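Local coordinates for probable uracil-DNA glycosylase (Acanthamoeba polyphaga mimivirus, PDB 5X55), which is a probable member of the uracil-DNA glycosylase superfamily, built around a four-stranded parallel sheet flanked by helices, at residues A[110-115]-A[167-172]; A[207-212]-A[251-256]; A[312-317]-A[352-357]. All blocks are in the same frame, centred on the assembly; numbering follows the deposited sequence.

Contact 1. Residues A[110-115]-A[167-172]; sequences HFKSWI and YPELLF
Trp-114 and Pro-168 make the tight end of this contact, where the start of helix 114-117 meets the loop between strand 164-165 and helix 173-177. Pro-168 CD sits over one face of the indole, 3.5 Å from the centroid of the five-membered ring and 16° off its normal, a CH-pi contact in which proline and indole run alongside one another in opposite senses. With CG anti to the carbonyl carbon (chi1 -76°), the indole swings back from the helix start across the loop. Its far end touches Leu-171, CH2 to CD2, the side chains lying roughly perpendicular, and NE1 is satisfied by the carbonyl oxygen of Pro-166.

Two further faces are covered by single carbons. Ser-113 CA stands almost exactly over the middle of the Tyr-167 ring, 3.7 Å from its centroid, while Leu-170 CD2 lies over the Phe-111 ring, nearer its rim, 3.7 Å from CE1.

The other side is polar and looser. Glu-169 holds an extended chain beyond CG and takes a long but straight hydrogen bond from Lys-112, N to OE2 at 3.3 Å with an angle of 169° at the hydrogen. One water ties together Lys-112 O, Glu-169 N and Glu-169 OE2. Lys-112 is exposed, and its NZ stays 5.1 Å from Glu-169 OE2, too far for a salt bridge, though the opposite charges probably attract weakly; the other carboxylate oxygen, OE1, has a salt bridge to Arg-96.

Carbon over ring face thus supplies the shape of the joint, and a carboxylate that answers a backbone N-H, a water and an arginine would probably stay ionised while tying the backbone of both segments together.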
loop_
_atom_site.group_PDB
_atom_site.type_symbol
_atom_site.label_atom_id
_atom_site.label_comp_id
_atom_site.label_asym_id
_atom_site.label_seq_id
_atom_site.Cartn_x
_atom_site.Cartn_y
_atom_site.Cartn_z
ATOM N N HIS A 110 9.994 -16.942 7.778
ATOM C CA HIS A 110 9.380 -17.862 8.730
ATOM C C HIS A 110 7.973 -17.456 9.137
ATOM O O HIS A 110 7.458 -17.956 10.139
ATOM C CB HIS A 110 10.286 -18.013 9.950
ATOM C CG HIS A 110 11.651 -18.498 9.588
ATOM N ND1 HIS A 110 11.863 -19.727 9.000
ATOM C CD2 HIS A 110 12.859 -17.892 9.645
ATOM C CE1 HIS A 110 13.150 -19.877 8.750
ATOM N NE2 HIS A 110 13.778 -18.780 9.135
ATOM N N PHE A 111 7.321 -16.601 8.354
ATOM C CA PHE A 111 5.960 -16.213 8.672
ATOM C C PHE A 111 5.014 -17.375 8.420
ATOM O O PHE A 111 5.182 -18.139 7.470
ATOM C CB PHE A 111 5.571 -14.984 7.853
ATOM C CG PHE A 111 6.531 -13.856 8.028
ATOM C CD1 PHE A 111 6.394 -12.977 9.086
ATOM C CD2 PHE A 111 7.619 -13.714 7.179
ATOM C CE1 PHE A 111 7.303 -11.955 9.269
ATOM C CE2 PHE A 111 8.524 -12.694 7.365
ATOM C CZ PHE A 111 8.363 -11.814 8.411
ATOM N N LYS A 112 4.033 -17.526 9.303
ATOM C CA LYS A 112 3.033 -18.564 9.129
ATOM C C LYS A 112 2.008 -18.161 8.070
ATOM O O LYS A 112 1.673 -16.981 7.916
ATOM C CB LYS A 112 2.327 -18.827 10.457
ATOM C CG LYS A 112 3.219 -19.398 11.541
ATOM C CD LYS A 112 2.844 -18.828 12.914
ATOM C CE LYS A 112 1.388 -19.108 13.279
ATOM N NZ LYS A 112 0.934 -18.328 14.493
ATOM N N SER A 113 1.474 -19.159 7.365
ATOM C CA SER A 113 0.387 -18.913 6.427
ATOM C C SER A 113 -0.931 -18.730 7.175
ATOM O O SER A 113 -1.019 -18.896 8.390
ATOM C CB SER A 113 0.274 -20.055 5.409
ATOM O OG SER A 113 -0.230 -21.242 6.009
ATOM N N TRP A 114 -1.981 -18.400 6.426
ATOM C CA TRP A 114 -3.292 -18.197 7.033
ATOM C C TRP A 114 -3.785 -19.448 7.754
ATOM O O TRP A 114 -4.246 -19.371 8.901
ATOM C CB TRP A 114 -4.287 -17.745 5.975
ATOM C CG TRP A 114 -4.079 -16.309 5.627
ATOM C CD1 TRP A 114 -3.091 -15.793 4.829
ATOM C CD2 TRP A 114 -4.846 -15.197 6.089
ATOM N NE1 TRP A 114 -3.201 -14.427 4.766
ATOM C CE2 TRP A 114 -4.279 -14.033 5.518
ATOM C CE3 TRP A 114 -5.965 -15.067 6.923
ATOM C CZ2 TRP A 114 -4.788 -12.754 5.758
ATOM C CZ3 TRP A 114 -6.475 -13.795 7.158
ATOM C CH2 TRP A 114 -5.879 -12.651 6.576
ATOM N N ILE A 115 -3.698 -20.612 7.100
ATOM C CA ILE A 115 -4.203 -21.831 7.728
ATOM C C ILE A 115 -3.343 -22.247 8.928
ATOM O O ILE A 115 -3.819 -22.981 9.802
ATOM C CB ILE A 115 -4.335 -22.962 6.679
ATOM C CG1 ILE A 115 -5.162 -24.120 7.238
ATOM C CG2 ILE A 115 -2.977 -23.454 6.201
ATOM C CD1 ILE A 115 -6.564 -23.706 7.692
ATOM N N TYR A 167 0.721 -13.173 3.994
ATOM C CA TYR A 167 0.454 -13.933 5.206
ATOM C C TYR A 167 -0.014 -12.997 6.319
ATOM O O TYR A 167 0.246 -11.789 6.281
ATOM C CB TYR A 167 1.700 -14.705 5.629
ATOM C CG TYR A 167 2.017 -15.884 4.721
ATOM C CD1 TYR A 167 1.131 -16.277 3.724
ATOM C CD2 TYR A 167 3.194 -16.609 4.868
ATOM C CE1 TYR A 167 1.408 -17.339 2.910
ATOM C CE2 TYR A 167 3.483 -17.681 4.048
ATOM C CZ TYR A 167 2.586 -18.037 3.069
ATOM O OH TYR A 167 2.857 -19.093 2.241
ATOM N N PRO A 168 -0.743 -13.530 7.307
ATOM C CA PRO A 168 -1.463 -12.641 8.228
ATOM C C PRO A 168 -0.552 -11.813 9.123
ATOM O O PRO A 168 -0.929 -10.701 9.495
ATOM C CB PRO A 168 -2.360 -13.599 9.032
ATOM C CG PRO A 168 -1.900 -14.945 8.733
ATOM C CD PRO A 168 -1.124 -14.945 7.479
ATOM N N GLU A 169 0.642 -12.293 9.461
ATOM C CA GLU A 169 1.533 -11.439 10.226
ATOM C C GLU A 169 2.080 -10.291 9.392
ATOM O O GLU A 169 2.667 -9.362 9.960
ATOM C CB GLU A 169 2.693 -12.252 10.807
ATOM C CG GLU A 169 2.259 -13.405 11.723
ATOM C CD GLU A 169 3.447 -14.218 12.247
ATOM O OE1 GLU A 169 4.026 -13.819 13.292
ATOM O OE2 GLU A 169 3.814 -15.236 11.605
ATOM N N LEU A 170 1.895 -10.322 8.070
ATOM C CA LEU A 170 2.265 -9.207 7.206
ATOM C C LEU A 170 1.067 -8.411 6.700
ATOM O O LEU A 170 1.262 -7.387 6.036
ATOM C CB LEU A 170 3.071 -9.713 6.016
ATOM C CG LEU A 170 4.304 -10.512 6.389
ATOM C CD1 LEU A 170 4.990 -11.000 5.120
ATOM C CD2 LEU A 170 5.222 -9.621 7.205
ATOM N N LEU A 171 -0.154 -8.853 7.002
ATOM C CA LEU A 171 -1.356 -8.256 6.424
ATOM C C LEU A 171 -1.412 -6.743 6.624
ATOM O O LEU A 171 -1.761 -5.985 5.707
ATOM C CB LEU A 171 -2.592 -8.909 7.045
ATOM C CG LEU A 171 -3.913 -8.313 6.561
ATOM C CD1 LEU A 171 -4.050 -8.568 5.071
ATOM C CD2 LEU A 171 -5.083 -8.889 7.337
ATOM N N PHE A 172 -1.107 -6.286 7.832
ATOM C CA PHE A 172 -1.216 -4.877 8.179
ATOM C C PHE A 172 0.168 -4.252 8.371
ATOM O O PHE A 172 0.342 -3.350 9.194
ATOM C CB PHE A 172 -2.071 -4.705 9.434
ATOM C CG PHE A 172 -3.536 -5.035 9.246
ATOM C CD1 PHE A 172 -4.242 -4.563 8.150
ATOM C CD2 PHE A 172 -4.212 -5.809 10.192
ATOM C CE1 PHE A 172 -5.616 -4.863 7.985
ATOM C CE2 PHE A 172 -5.570 -6.117 10.043
ATOM C CZ PHE A 172 -6.277 -5.629 8.929
HETATM O O HOH W 1 2.085 -14.851 9.088
#

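Contact 2. Residues A[207-212]-A[251-256]; sequences CSFSVP and TFMINS
Chi1 of 56° sets Ser-208 OG between its own backbone N and carbonyl carbon, which brings the hydroxyl against Met-253 CB at 3.2 Å; its hydrogen-bond partner is Ile-187 O, on the adjoining strand of the sheet. Met-253 bends at chi3 (69°), and its methyl CE comes to 4.1 Å from Phe-209 CD2, the methionine chain set crosswise to the phenylalanine.

Between the backbones a single hydrogen bond joins loop to edge strand: Ser-208 N to Met-253 O, 3.0 Å. The donor stands well above the carbonyl plane, away from the usual lone-pair direction. The same oxygen also receives the Cys-207 CA at 3.3 Å, as a CA-H...O contact, and a bond from Thr-174 OG1. On the other flank of Ser-208, Asn-255 OD1 packs against CB at 3.2 Å and is linked through one water to Phe-209 N.

Every residue that touches here is buried, and the ring of Phe-209 meets Trp-295 edge-to-face. The chemistry implies a loop fastened by polar atoms inside the core: one carbonyl that accepts two hydrogen bonds and a CA-H contact, with the serine hydroxyl bonded to a backbone carbonyl and the asparagine OD1 to a water.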
loop_
_atom_site.group_PDB
_atom_site.type_symbol
_atom_site.label_atom_id
_atom_site.label_comp_id
_atom_site.label_asym_id
_atom_site.label_seq_id
_atom_site.Cartn_x
_atom_site.Cartn_y
_atom_site.Cartn_z
ATOM N N CYS A 207 2.724 -4.350 1.901
ATOM C CA CYS A 207 3.047 -2.995 1.487
ATOM C C CYS A 207 2.820 -2.910 -0.005
ATOM O O CYS A 207 3.134 -3.862 -0.727
ATOM C CB CYS A 207 4.503 -2.644 1.769
ATOM S SG CYS A 207 4.966 -2.983 3.407
ATOM N N SER A 208 2.322 -1.773 -0.477
ATOM C CA SER A 208 2.231 -1.611 -1.921
ATOM C C SER A 208 3.632 -1.492 -2.517
ATOM O O SER A 208 4.551 -0.941 -1.896
ATOM C CB SER A 208 1.356 -0.402 -2.297
ATOM O OG SER A 208 1.795 0.811 -1.719
ATOM N N PHE A 209 3.798 -2.104 -3.692
ATOM C CA PHE A 209 4.990 -2.059 -4.537
ATOM C C PHE A 209 6.213 -2.802 -3.984
ATOM O O PHE A 209 7.028 -3.284 -4.770
ATOM C CB PHE A 209 5.321 -0.603 -4.873
ATOM C CG PHE A 209 4.251 0.050 -5.700
ATOM C CD1 PHE A 209 4.158 -0.226 -7.064
ATOM C CD2 PHE A 209 3.291 0.875 -5.108
ATOM C CE1 PHE A 209 3.155 0.344 -7.838
ATOM C CE2 PHE A 209 2.273 1.432 -5.876
ATOM C CZ PHE A 209 2.207 1.169 -7.243
ATOM N N SER A 210 6.323 -2.972 -2.673
ATOM C CA SER A 210 7.516 -3.573 -2.093
ATOM C C SER A 210 7.492 -5.105 -2.167
ATOM O O SER A 210 6.428 -5.736 -2.167
ATOM C CB SER A 210 7.671 -3.119 -0.638
ATOM O OG SER A 210 8.824 -3.705 -0.069
ATOM N N VAL A 211 8.687 -5.695 -2.237
ATOM C CA VAL A 211 8.883 -7.147 -2.176
ATOM C C VAL A 211 10.048 -7.460 -1.241
ATOM O O VAL A 211 10.937 -6.623 -1.030
ATOM C CB VAL A 211 9.152 -7.761 -3.574
ATOM C CG1 VAL A 211 7.925 -7.641 -4.476
ATOM C CG2 VAL A 211 10.388 -7.145 -4.230
ATOM N N PRO A 212 10.084 -8.683 -0.689
ATOM C CA PRO A 212 11.200 -9.072 0.183
ATOM C C PRO A 212 12.535 -8.991 -0.526
ATOM O O PRO A 212 12.621 -9.052 -1.759
ATOM C CB PRO A 212 10.877 -10.524 0.556
ATOM C CG PRO A 212 9.392 -10.617 0.417
ATOM C CD PRO A 212 9.070 -9.750 -0.773
ATOM N N THR A 251 6.295 6.941 4.733
ATOM C CA THR A 251 5.612 6.667 3.475
ATOM C C THR A 251 4.627 5.517 3.701
ATOM O O THR A 251 5.033 4.358 3.853
ATOM C CB THR A 251 6.608 6.348 2.361
ATOM O OG1 THR A 251 7.725 7.240 2.450
ATOM C CG2 THR A 251 5.937 6.553 1.001
ATOM N N PHE A 252 3.331 5.836 3.709
ATOM C CA PHE A 252 2.270 4.874 4.034
ATOM C C PHE A 252 1.836 4.183 2.744
ATOM O O PHE A 252 0.928 4.628 2.044
ATOM C CB PHE A 252 1.107 5.593 4.710
ATOM C CG PHE A 252 0.043 4.684 5.286
ATOM C CD1 PHE A 252 0.296 3.918 6.418
ATOM C CD2 PHE A 252 -1.231 4.655 4.739
ATOM C CE1 PHE A 252 -0.685 3.115 6.977
ATOM C CE2 PHE A 252 -2.226 3.848 5.295
ATOM C CZ PHE A 252 -1.947 3.072 6.420
ATOM N N MET A 253 2.485 3.076 2.433
ATOM C CA MET A 253 2.316 2.399 1.151
ATOM C C MET A 253 1.462 1.169 1.392
ATOM O O MET A 253 1.967 0.133 1.825
ATOM C CB MET A 253 3.668 2.021 0.550
ATOM C CG MET A 253 4.674 3.175 0.470
ATOM S SD MET A 253 6.205 2.672 -0.365
ATOM C CE MET A 253 5.562 2.468 -2.038
ATOM N N ILE A 254 0.169 1.277 1.091
ATOM C CA ILE A 254 -0.773 0.180 1.253
ATOM C C ILE A 254 -1.429 -0.130 -0.091
ATOM O O ILE A 254 -1.445 0.689 -1.013
ATOM C CB ILE A 254 -1.855 0.505 2.303
ATOM C CG1 ILE A 254 -2.615 1.765 1.884
ATOM C CG2 ILE A 254 -1.251 0.687 3.675
ATOM C CD1 ILE A 254 -3.920 1.958 2.610
ATOM N N ASN A 255 -1.994 -1.331 -0.180
ATOM C CA ASN A 255 -2.844 -1.747 -1.285
ATOM C C ASN A 255 -4.311 -1.588 -0.883
ATOM O O ASN A 255 -4.700 -1.996 0.214
ATOM C CB ASN A 255 -2.546 -3.195 -1.665
ATOM C CG ASN A 255 -1.158 -3.376 -2.269
ATOM O OD1 ASN A 255 -0.773 -2.643 -3.171
ATOM N ND2 ASN A 255 -0.410 -4.365 -1.785
ATOM N N SER A 256 -5.129 -1.003 -1.769
ATOM C CA SER A 256 -6.540 -0.822 -1.438
ATOM C C SER A 256 -7.262 -2.160 -1.251
ATOM O O SER A 256 -8.239 -2.239 -0.498
ATOM C CB SER A 256 -7.221 0.005 -2.523
ATOM O OG SER A 256 -7.098 -0.635 -3.781
HETATM O O HOH W 2 1.436 -3.523 -5.033
#

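Contact 3. Residues A[312-317]-A[352-357]; sequences YIITSS and GKINEH
Strand 312-316, an outermost strand of the central parallel sheet, is covered here by helix 350-360, whose short segment runs nearly antiparallel to it at 169° and 10.2 Å between axes. At one end of the interface the rings of Tyr-312 and His-357 form an offset stack, centroids 4.3 Å apart and planes only 10° from parallel. Both side chains have CG anti to the backbone N, which carries the two rings into the gap from opposite sides. Tyr-312 CB joins in, lying over the imidazole face as a CH-pi contact, and His-357 NE2 is hydrogen-bonded to Asp-289 OD2, a bond that should help to fix the rotation of the ring.

The tyrosine hydroxyl reaches back along the helix. A water bridges it to Lys-353 O, 2.7 Å from Tyr-312 OH and 2.9 Å from that carbonyl oxygen, to which it donates.

Further along, hydrocarbon takes over. Lys-353, bent at chi2 and chi3, lays its aliphatic chain alongside Ile-314, with CE 3.4 Å from CG2. The other branch of that isoleucine, CD1, touches Ile-354 CG1 at 4.1 Å, the two side chains nearly perpendicular. Residues two apart that face the helix thus meet successive turns of it, the packing typical of a layered alpha/beta fold.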
loop_
_atom_site.group_PDB
_atom_site.type_symbol
_atom_site.label_atom_id
_atom_site.label_comp_id
_atom_site.label_asym_id
_atom_site.label_seq_id
_atom_site.Cartn_x
_atom_site.Cartn_y
_atom_site.Cartn_z
ATOM N N TYR A 312 -2.780 17.412 -0.090
ATOM C CA TYR A 312 -2.089 17.587 -1.361
ATOM C C TYR A 312 -2.123 16.276 -2.149
ATOM O O TYR A 312 -1.626 15.252 -1.666
ATOM C CB TYR A 312 -0.661 18.043 -1.078
ATOM C CG TYR A 312 0.207 18.313 -2.277
ATOM C CD1 TYR A 312 -0.237 19.105 -3.332
ATOM C CD2 TYR A 312 1.493 17.796 -2.335
ATOM C CE1 TYR A 312 0.583 19.362 -4.429
ATOM C CE2 TYR A 312 2.318 18.047 -3.421
ATOM C CZ TYR A 312 1.865 18.827 -4.461
ATOM O OH TYR A 312 2.712 19.059 -5.525
ATOM N N ILE A 313 -2.700 16.310 -3.359
ATOM C CA ILE A 313 -2.905 15.121 -4.190
ATOM C C ILE A 313 -2.114 15.259 -5.485
ATOM O O ILE A 313 -2.309 16.220 -6.241
ATOM C CB ILE A 313 -4.389 14.879 -4.503
ATOM C CG1 ILE A 313 -5.210 14.806 -3.207
ATOM C CG2 ILE A 313 -4.535 13.595 -5.303
ATOM C CD1 ILE A 313 -6.710 14.821 -3.420
ATOM N N ILE A 314 -1.261 14.277 -5.759
ATOM C CA ILE A 314 -0.371 14.241 -6.923
ATOM C C ILE A 314 -0.812 13.068 -7.776
ATOM O O ILE A 314 -0.860 11.932 -7.282
ATOM C CB ILE A 314 1.099 14.056 -6.510
ATOM C CG1 ILE A 314 1.596 15.205 -5.640
ATOM C CG2 ILE A 314 1.992 13.901 -7.722
ATOM C CD1 ILE A 314 2.975 14.892 -5.019
ATOM N N THR A 315 -1.116 13.326 -9.050
ATOM C CA THR A 315 -1.747 12.333 -9.908
ATOM C C THR A 315 -0.983 12.157 -11.212
ATOM O O THR A 315 -0.603 13.136 -11.856
ATOM C CB THR A 315 -3.204 12.719 -10.222
ATOM O OG1 THR A 315 -3.902 12.984 -9.003
ATOM C CG2 THR A 315 -3.892 11.587 -10.911
ATOM N N SER A 316 -0.807 10.909 -11.619
ATOM C CA SER A 316 -0.239 10.593 -12.922
ATOM C C SER A 316 -0.718 9.204 -13.319
ATOM O O SER A 316 -1.506 8.575 -12.608
ATOM C CB SER A 316 1.284 10.640 -12.876
ATOM O OG SER A 316 1.753 9.482 -12.200
ATOM N N SER A 317 -0.215 8.710 -14.449
ATOM C CA SER A 317 -0.486 7.326 -14.800
ATOM C C SER A 317 0.346 6.381 -13.928
ATOM O O SER A 317 1.283 6.779 -13.224
ATOM C CB SER A 317 -0.191 7.063 -16.279
ATOM O OG SER A 317 1.199 6.821 -16.491
ATOM N N GLY A 352 10.225 14.673 -6.109
ATOM C CA GLY A 352 10.515 16.091 -6.006
ATOM C C GLY A 352 9.316 16.880 -5.516
ATOM O O GLY A 352 9.447 17.760 -4.665
ATOM N N LYS A 353 8.125 16.545 -6.013
ATOM C CA LYS A 353 6.921 17.228 -5.548
ATOM C C LYS A 353 6.634 16.928 -4.077
ATOM O O LYS A 353 6.254 17.834 -3.315
ATOM C CB LYS A 353 5.733 16.848 -6.436
ATOM C CG LYS A 353 5.958 17.233 -7.867
ATOM C CD LYS A 353 4.716 17.742 -8.561
ATOM C CE LYS A 353 3.760 16.621 -8.895
ATOM N NZ LYS A 353 2.685 17.096 -9.835
ATOM N N ILE A 354 6.807 15.665 -3.654
ATOM C CA ILE A 354 6.665 15.343 -2.232
ATOM C C ILE A 354 7.640 16.169 -1.399
ATOM O O ILE A 354 7.291 16.711 -0.341
ATOM C CB ILE A 354 6.879 13.841 -1.994
ATOM C CG1 ILE A 354 5.756 13.023 -2.626
ATOM C CG2 ILE A 354 7.019 13.561 -0.489
ATOM C CD1 ILE A 354 6.086 11.541 -2.772
ATOM N N ASN A 355 8.889 16.243 -1.860
ATOM C CA ASN A 355 9.925 16.977 -1.148
ATOM C C ASN A 355 9.543 18.434 -0.984
ATOM O O ASN A 355 9.658 19.003 0.110
ATOM C CB ASN A 355 11.245 16.882 -1.909
ATOM C CG ASN A 355 11.900 15.535 -1.773
ATOM O OD1 ASN A 355 11.527 14.723 -0.917
ATOM N ND2 ASN A 355 12.917 15.296 -2.600
ATOM N N GLU A 356 9.123 19.063 -2.079
ATOM C CA GLU A 356 8.821 20.483 -2.025
ATOM C C GLU A 356 7.636 20.751 -1.115
ATOM O O GLU A 356 7.653 21.724 -0.360
ATOM C CB GLU A 356 8.580 21.033 -3.428
ATOM C CG GLU A 356 9.817 20.979 -4.325
ATOM C CD GLU A 356 11.106 21.417 -3.607
ATOM O OE1 GLU A 356 11.176 22.568 -3.117
ATOM O OE2 GLU A 356 12.049 20.593 -3.517
ATOM N N HIS A 357 6.612 19.884 -1.141
ATOM C CA HIS A 357 5.465 20.121 -0.267
ATOM C C HIS A 357 5.840 19.964 1.206
ATOM O O HIS A 357 5.481 20.808 2.042
ATOM C CB HIS A 357 4.312 19.193 -0.629
ATOM C CG HIS A 357 3.045 19.501 0.109
ATOM N ND1 HIS A 357 2.141 20.450 -0.327
ATOM C CD2 HIS A 357 2.549 19.013 1.271
ATOM C CE1 HIS A 357 1.133 20.515 0.526
ATOM N NE2 HIS A 357 1.355 19.652 1.500
HETATM O O HOH W 3 5.031 20.112 -4.707
#

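Contact 2 is the core contact, about 3 Å from the centre of the chain to its own centre, whereas contacts 1 and 3 are partly buried and lie on opposite sides of that centre, their own centres about 33 Å apart. Contacts 2 and 3 reach the same parallel sheet at its two outermost strands, 251-255 and 312-316; contact 1 joins segments that belong to neither strand. The chemistry follows place. In the core, a backbone hydrogen bond and buried polar groups fasten a loop. Toward the surface, aromatic faces take a large share of the packing, covered by aliphatic carbons in contact 1 and by a second ring in contact 3. A water bridges each of the three contacts, but only contacts 1 and 3 include a lysine.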